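Local coordinates for protein putative peptidyl-arginine deiminase (Chlorobium tepidum, PDB 1XKN) that probably hydrolyses the guanidinium group of arginine-like substrates, as an agmatine deiminase or protein-arginine deiminase of the Porphyromonas type, at residues N101-T106 / D112-N117; M116-N121 / R194-I199. All coordinates share one frame; numbering follows the deposited sequence.

Contact 1 (N101-T106 / D112-N117); sequences NYVIRT and DKVIMN. With NA (sodium ion), chain B.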
loop_
_atom_site.group_PDB
_atom_site.type_symbol
_atom_site.label_atom_id
_atom_site.label_comp_id
_atom_site.label_asym_id
_atom_site.label_seq_id
_atom_site.Cartn_x
_atom_site.Cartn_y
_atom_site.Cartn_z
ATOM N N ASN A 101 -1.909 -9.997 2.593
ATOM C CA ASN A 101 -0.570 -10.002 2.021
ATOM C C ASN A 101 -0.397 -11.336 1.293
ATOM O O ASN A 101 0.114 -12.307 1.850
ATOM C CB ASN A 101 0.464 -9.862 3.150
ATOM C CG ASN A 101 1.898 -9.760 2.645
ATOM O OD1 ASN A 101 2.837 -9.787 3.436
ATOM N ND2 ASN A 101 2.071 -9.639 1.331
ATOM N N TYR A 102 -0.856 -11.374 0.050
ATOM C CA TYR A 102 -0.766 -12.568 -0.781
ATOM C C TYR A 102 0.675 -12.889 -1.138
ATOM O O TYR A 102 1.451 -11.997 -1.468
ATOM C CB TYR A 102 -1.524 -12.351 -2.087
ATOM C CG TYR A 102 -3.012 -12.202 -1.937
ATOM C CD1 TYR A 102 -3.837 -13.324 -1.857
ATOM C CD2 TYR A 102 -3.602 -10.939 -1.913
ATOM C CE1 TYR A 102 -5.217 -13.190 -1.764
ATOM C CE2 TYR A 102 -4.977 -10.797 -1.818
ATOM C CZ TYR A 102 -5.776 -11.923 -1.749
ATOM O OH TYR A 102 -7.139 -11.789 -1.697
ATOM N N VAL A 103 1.019 -14.171 -1.079
ATOM C CA VAL A 103 2.348 -14.643 -1.445
ATOM C C VAL A 103 2.158 -15.996 -2.118
ATOM O O VAL A 103 1.130 -16.648 -1.924
ATOM C CB VAL A 103 3.282 -14.846 -0.222
ATOM C CG1 VAL A 103 3.625 -13.508 0.411
ATOM C CG2 VAL A 103 2.629 -15.777 0.789
ATOM N N ILE A 104 3.135 -16.408 -2.917
ATOM C CA ILE A 104 3.072 -17.697 -3.592
ATOM C C ILE A 104 3.928 -18.655 -2.779
ATOM O O ILE A 104 5.104 -18.383 -2.522
ATOM C CB ILE A 104 3.642 -17.631 -5.034
ATOM C CG1 ILE A 104 2.925 -16.543 -5.838
ATOM C CG2 ILE A 104 3.495 -18.991 -5.713
ATOM C CD1 ILE A 104 1.414 -16.673 -5.848
ATOM N N ARG A 105 3.335 -19.770 -2.366
ATOM C CA ARG A 105 4.045 -20.766 -1.576
ATOM C C ARG A 105 4.535 -21.915 -2.444
ATOM O O ARG A 105 3.793 -22.433 -3.279
ATOM C CB ARG A 105 3.131 -21.320 -0.477
ATOM C CG ARG A 105 3.755 -22.447 0.338
ATOM C CD ARG A 105 2.859 -22.891 1.489
ATOM N NE ARG A 105 1.582 -23.442 1.044
ATOM C CZ ARG A 105 0.630 -23.868 1.869
ATOM N NH1 ARG A 105 0.814 -23.807 3.182
ATOM N NH2 ARG A 105 -0.508 -24.353 1.386
ATOM N N THR A 106 5.791 -22.300 -2.254
ATOM C CA THR A 106 6.363 -23.417 -2.997
ATOM C C THR A 106 6.838 -24.465 -2.002
ATOM O O THR A 106 7.602 -24.164 -1.082
ATOM C CB THR A 106 7.564 -22.986 -3.868
ATOM O OG1 THR A 106 7.118 -22.094 -4.897
ATOM C CG2 THR A 106 8.212 -24.205 -4.521
ATOM N N ASP A 112 1.143 -22.718 -4.745
ATOM C CA ASP A 112 -0.220 -22.269 -4.498
ATOM C C ASP A 112 -0.233 -20.883 -3.878
ATOM O O ASP A 112 0.753 -20.443 -3.284
ATOM C CB ASP A 112 -1.011 -23.268 -3.630
ATOM C CG ASP A 112 -0.421 -23.478 -2.244
ATOM O OD1 ASP A 112 -1.150 -24.016 -1.380
ATOM O OD2 ASP A 112 0.754 -23.133 -2.009
ATOM N N LYS A 113 -1.343 -20.179 -4.052
ATOM C CA LYS A 113 -1.459 -18.839 -3.502
ATOM C C LYS A 113 -2.002 -18.933 -2.084
ATOM O O LYS A 113 -2.979 -19.635 -1.826
ATOM C CB LYS A 113 -2.383 -17.979 -4.375
ATOM C CG LYS A 113 -2.444 -16.518 -3.939
ATOM C CD LYS A 113 -2.980 -15.601 -5.033
ATOM C CE LYS A 113 -4.429 -15.900 -5.375
ATOM N NZ LYS A 113 -4.935 -14.999 -6.457
ATOM N N VAL A 114 -1.344 -18.244 -1.161
ATOM C CA VAL A 114 -1.771 -18.245 0.228
ATOM C C VAL A 114 -1.720 -16.821 0.744
ATOM O O VAL A 114 -1.168 -15.938 0.088
ATOM C CB VAL A 114 -0.854 -19.133 1.110
ATOM C CG1 VAL A 114 -0.797 -20.546 0.544
ATOM C CG2 VAL A 114 0.538 -18.533 1.197
ATOM N N ILE A 115 -2.318 -16.592 1.905
ATOM C CA ILE A 115 -2.299 -15.267 2.501
ATOM C C ILE A 115 -1.368 -15.314 3.699
ATOM O O ILE A 115 -1.526 -16.150 4.586
ATOM C CB ILE A 115 -3.712 -14.827 2.929
ATOM C CG1 ILE A 115 -4.541 -14.526 1.673
ATOM C CG2 ILE A 115 -3.630 -13.603 3.852
ATOM C CD1 ILE A 115 -5.978 -14.144 1.941
HETATM N N MSE A 116 -0.379 -14.425 3.697
HETATM C CA MSE A 116 0.598 -14.346 4.769
HETATM C C MSE A 116 0.061 -13.330 5.766
HETATM O O MSE A 116 0.114 -12.119 5.543
HETATM C CB MSE A 116 1.960 -13.915 4.205
HETATM C CG MSE A 116 3.109 -13.930 5.213
HETATM SE SE MSE A 116 3.315 -15.661 6.071
HETATM C CE MSE A 116 3.775 -16.676 4.483
ATOM N N ASN A 117 -0.475 -13.855 6.861
ATOM C CA ASN A 117 -1.083 -13.054 7.907
ATOM C C ASN A 117 -0.111 -12.514 8.954
ATOM O O ASN A 117 0.401 -13.267 9.786
ATOM C CB ASN A 117 -2.163 -13.898 8.583
ATOM C CG ASN A 117 -2.873 -13.161 9.677
ATOM O OD1 ASN A 117 -3.374 -12.061 9.464
ATOM N ND2 ASN A 117 -2.937 -13.763 10.858
HETATM NA NA NA B . -3.560 -9.962 11.034
HETATM O O HOH W 1 -2.153 -10.666 5.292
HETATM O O HOH W 2 -3.855 -11.907 12.896
HETATM O O HOH W 3 -3.425 -7.973 9.332
#

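Contact 2 (M116-N121 / R194-I199); sequences MNWEYN and RRYLGI. With NA (sodium ion), chain B.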
loop_
_atom_site.group_PDB
_atom_site.type_symbol
_atom_site.label_atom_id
_atom_site.label_comp_id
_atom_site.label_asym_id
_atom_site.label_seq_id
_atom_site.Cartn_x
_atom_site.Cartn_y
_atom_site.Cartn_z
HETATM N N MSE A 116 -0.379 -14.425 3.697
HETATM C CA MSE A 116 0.598 -14.346 4.769
HETATM C C MSE A 116 0.061 -13.330 5.766
HETATM O O MSE A 116 0.114 -12.119 5.543
HETATM C CB MSE A 116 1.960 -13.915 4.205
HETATM C CG MSE A 116 3.109 -13.930 5.213
HETATM SE SE MSE A 116 3.315 -15.661 6.071
HETATM C CE MSE A 116 3.775 -16.676 4.483
ATOM N N ASN A 117 -0.475 -13.855 6.861
ATOM C CA ASN A 117 -1.083 -13.054 7.907
ATOM C C ASN A 117 -0.111 -12.514 8.954
ATOM O O ASN A 117 0.401 -13.267 9.786
ATOM C CB ASN A 117 -2.163 -13.898 8.583
ATOM C CG ASN A 117 -2.873 -13.161 9.677
ATOM O OD1 ASN A 117 -3.374 -12.061 9.464
ATOM N ND2 ASN A 117 -2.937 -13.763 10.858
ATOM N N TRP A 118 0.151 -11.210 8.906
ATOM C CA TRP A 118 1.034 -10.574 9.886
ATOM C C TRP A 118 0.113 -9.969 10.929
ATOM O O TRP A 118 -1.085 -9.896 10.711
ATOM C CB TRP A 118 1.858 -9.443 9.257
ATOM C CG TRP A 118 2.752 -9.890 8.152
ATOM C CD1 TRP A 118 2.420 -10.031 6.837
ATOM C CD2 TRP A 118 4.111 -10.325 8.273
ATOM N NE1 TRP A 118 3.483 -10.532 6.131
ATOM C CE2 TRP A 118 4.534 -10.726 6.987
ATOM C CE3 TRP A 118 5.010 -10.421 9.344
ATOM C CZ2 TRP A 118 5.823 -11.219 6.740
ATOM C CZ3 TRP A 118 6.292 -10.911 9.098
ATOM C CH2 TRP A 118 6.682 -11.306 7.806
ATOM N N GLU A 119 0.658 -9.538 12.055
ATOM C CA GLU A 119 -0.176 -8.921 13.074
ATOM C C GLU A 119 -0.331 -7.437 12.786
ATOM O O GLU A 119 0.521 -6.823 12.146
ATOM C CB GLU A 119 0.434 -9.121 14.461
ATOM C CG GLU A 119 0.368 -10.551 14.943
ATOM C CD GLU A 119 -1.056 -11.056 15.030
ATOM O OE1 GLU A 119 -1.819 -10.549 15.880
ATOM O OE2 GLU A 119 -1.417 -11.960 14.244
ATOM N N TYR A 120 -1.434 -6.871 13.258
ATOM C CA TYR A 120 -1.721 -5.458 13.078
ATOM C C TYR A 120 -2.041 -4.883 14.450
ATOM O O TYR A 120 -2.749 -5.517 15.240
ATOM C CB TYR A 120 -2.931 -5.273 12.155
ATOM C CG TYR A 120 -3.316 -3.831 11.890
ATOM C CD1 TYR A 120 -2.494 -2.998 11.132
ATOM C CD2 TYR A 120 -4.515 -3.304 12.376
ATOM C CE1 TYR A 120 -2.854 -1.678 10.861
ATOM C CE2 TYR A 120 -4.885 -1.981 12.110
ATOM C CZ TYR A 120 -4.047 -1.176 11.349
ATOM O OH TYR A 120 -4.404 0.126 11.071
ATOM N N ASN A 121 -1.515 -3.697 14.750
ATOM C CA ASN A 121 -1.807 -3.068 16.036
ATOM C C ASN A 121 -2.068 -1.564 15.940
ATOM O O ASN A 121 -1.705 -0.805 16.835
ATOM C CB ASN A 121 -0.697 -3.362 17.064
ATOM C CG ASN A 121 0.623 -2.649 16.771
ATOM O OD1 ASN A 121 1.567 -2.743 17.562
ATOM N ND2 ASN A 121 0.694 -1.941 15.659
ATOM N N ARG A 194 12.752 -12.720 5.545
ATOM C CA ARG A 194 13.340 -13.694 4.633
ATOM C C ARG A 194 12.496 -14.962 4.629
ATOM O O ARG A 194 12.167 -15.498 3.570
ATOM C CB ARG A 194 14.770 -14.041 5.048
ATOM C CG ARG A 194 15.787 -12.992 4.658
ATOM C CD ARG A 194 17.200 -13.531 4.783
ATOM N NE ARG A 194 18.165 -12.603 4.202
ATOM C CZ ARG A 194 18.589 -11.492 4.794
ATOM N NH1 ARG A 194 18.146 -11.162 6.000
ATOM N NH2 ARG A 194 19.448 -10.700 4.166
ATOM N N ARG A 195 12.133 -15.422 5.821
ATOM C CA ARG A 195 11.346 -16.637 5.977
ATOM C C ARG A 195 9.961 -16.607 5.340
ATOM O O ARG A 195 9.603 -17.503 4.572
ATOM C CB ARG A 195 11.193 -16.956 7.465
ATOM C CG ARG A 195 10.308 -18.155 7.760
ATOM C CD ARG A 195 10.129 -18.317 9.257
ATOM N NE ARG A 195 9.306 -19.473 9.593
ATOM C CZ ARG A 195 8.907 -19.769 10.825
ATOM N NH1 ARG A 195 9.254 -18.991 11.843
ATOM N NH2 ARG A 195 8.158 -20.842 11.040
ATOM N N TYR A 196 9.185 -15.576 5.662
ATOM C CA TYR A 196 7.815 -15.480 5.171
ATOM C C TYR A 196 7.562 -14.745 3.853
ATOM O O TYR A 196 6.504 -14.917 3.250
ATOM C CB TYR A 196 6.939 -14.896 6.280
ATOM C CG TYR A 196 6.832 -15.796 7.500
ATOM C CD1 TYR A 196 6.240 -17.056 7.406
ATOM C CD2 TYR A 196 7.271 -15.369 8.755
ATOM C CE1 TYR A 196 6.071 -17.866 8.533
ATOM C CE2 TYR A 196 7.111 -16.174 9.889
ATOM C CZ TYR A 196 6.507 -17.413 9.771
ATOM O OH TYR A 196 6.299 -18.185 10.892
ATOM N N LEU A 197 8.517 -13.936 3.403
ATOM C CA LEU A 197 8.354 -13.225 2.143
ATOM C C LEU A 197 9.339 -13.737 1.097
ATOM O O LEU A 197 9.221 -13.427 -0.086
ATOM C CB LEU A 197 8.522 -11.714 2.346
ATOM C CG LEU A 197 7.475 -11.066 3.259
ATOM C CD1 LEU A 197 7.704 -9.562 3.334
ATOM C CD2 LEU A 197 6.078 -11.360 2.725
ATOM N N GLY A 198 10.309 -14.527 1.543
ATOM C CA GLY A 198 11.287 -15.088 0.631
ATOM C C GLY A 198 12.257 -14.097 0.023
ATOM O O GLY A 198 12.842 -14.366 -1.025
ATOM N N ILE A 199 12.436 -12.947 0.663
ATOM C CA ILE A 199 13.361 -11.959 0.129
ATOM C C ILE A 199 14.799 -12.287 0.533
ATOM O O ILE A 199 15.031 -13.101 1.432
ATOM C CB ILE A 199 12.964 -10.525 0.561
ATOM C CG1 ILE A 199 12.749 -10.447 2.073
ATOM C CG2 ILE A 199 11.697 -10.107 -0.174
ATOM C CD1 ILE A 199 14.030 -10.305 2.868
HETATM NA NA NA B . -3.560 -9.962 11.034
HETATM O O HOH W 2 -3.855 -11.907 12.896
HETATM O O HOH W 3 -3.425 -7.973 9.332
#

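Contact 1 (N101-T106 / D112-N117)
Val-103 and Val-114 face each other at the tightest point between strands 101-106 and 112-117. CG2 of Val-103 lies 3.5 Å from CG2 of Val-114, closer than carbons usually pack, and both methyls stand between their own backbone N and carbonyl carbon. Beneath them the two residues exchange a pair of backbone hydrogen bonds, each 3.0 Å: Val-103 N to Val-114 O, and Val-114 N to Val-103 O. CB of selenomethionine Met-116 extends this apolar patch, 3.9 Å from CG2 of Val-103, while Tyr-6 of strand 5-7 and Leu-197 also press on Val-103. On the other face of the sheet, Tyr-102 and Ile-115 run side by side, CE1 of the ring against CG1 of the isoleucine at 3.7 Å, with Val-140 of helix 131-144 packed against both.

Toward Arg-105 and Asp-112 the contact becomes polar and partly exposed. The guanidinium meets the carboxylate side-on, Arg-105 NE to Asp-112 OD2 at 3.2 Å and Arg-105 NH2 to Asp-112 OD1 at 2.9 Å, each oxygen using its syn lone pair. With the planes only 16° apart, the two bonds fix the rotation of the guanidinium and keep it nearly coplanar with the carboxylate; CG1 of Val-114 sits over one of its faces, off toward the rim. A bend at chi3 (63°) turns the otherwise extended arginine chain toward the acid; Arg-110 is a second cationic partner for Asp-112. At the opposite end, water 1 bridges Asn-101 N and Met-116 O. The antiparallel pairing is that of a beta hairpin, a strongly twisted one, with 133° between the N-to-C directions of the two short segments.

Contact 2 (M116-N121 / R194-I199)
This is a buried aromatic and apolar packing contact, in which Met-116 and Trp-118 on strand 110-119 receive Tyr-196 and Leu-197 from the C-terminal end of helix 186-197. No hydrogen bond crosses it. The selenium of Met-116 sits beside the Tyr-196 ring, 3.5 Å from CD1, approaching obliquely, 47° off the ring normal: a Met-aromatic contact. Bends at chi2 (55°) and chi3 curl the end of the Met-116 chain, and its methyl CE comes 3.5 Å from Tyr-196 O, a buried carbonyl with no polar partner in the model.

The two aromatic rings form an offset edge-to-face pair, the tyrosine directing its edge at the face of the indole six-membered ring, with the planes 86° apart. Helix packing against one face of a beta sheet is the motif here, and Thr-151 on the next strand, 148-152, touches Met-116, Trp-118 and Tyr-196 as well. Leu-197 approaches the indole differently, its CG near the ring plane at the edge, 3.9 Å from CZ2 of Trp-118. The same CZ2 lies equally far from CB of Tyr-196, so the far corner of the tryptophan is lodged against two successive helix residues. Just beyond, Gly-198 leaves the helical conformation with positive phi.

Trp-118 also works from its backbone: its O binds the sodium ion at 2.5 Å, beside OD1 of Asn-117, two waters and Asn-134. Water 2, itself a ligand of the sodium, donates to Glu-119 OE2 and accepts from Asn-117 ND2.

Contact 1 comes first along the chain, and contact 2 takes up strand 110-119 where contact 1 leaves it, sharing Met-116 and Asn-117; the helical partner arrives over 70 residues later. Their centres lie about 10 Å apart, on the same side of the chain's centre. Contact 1 joins neighbouring strands within a mixed sheet, whereas contact 2 lays helix 186-197 on one face of it. They touch directly: Asn-101 OD1 is 2.9 Å from Trp-118 NE1, a probable hydrogen bond, and CD2 of Leu-197 packs against Asn-101 and Val-103. One strand therefore connects the hairpin, the helix packing and the sodium site.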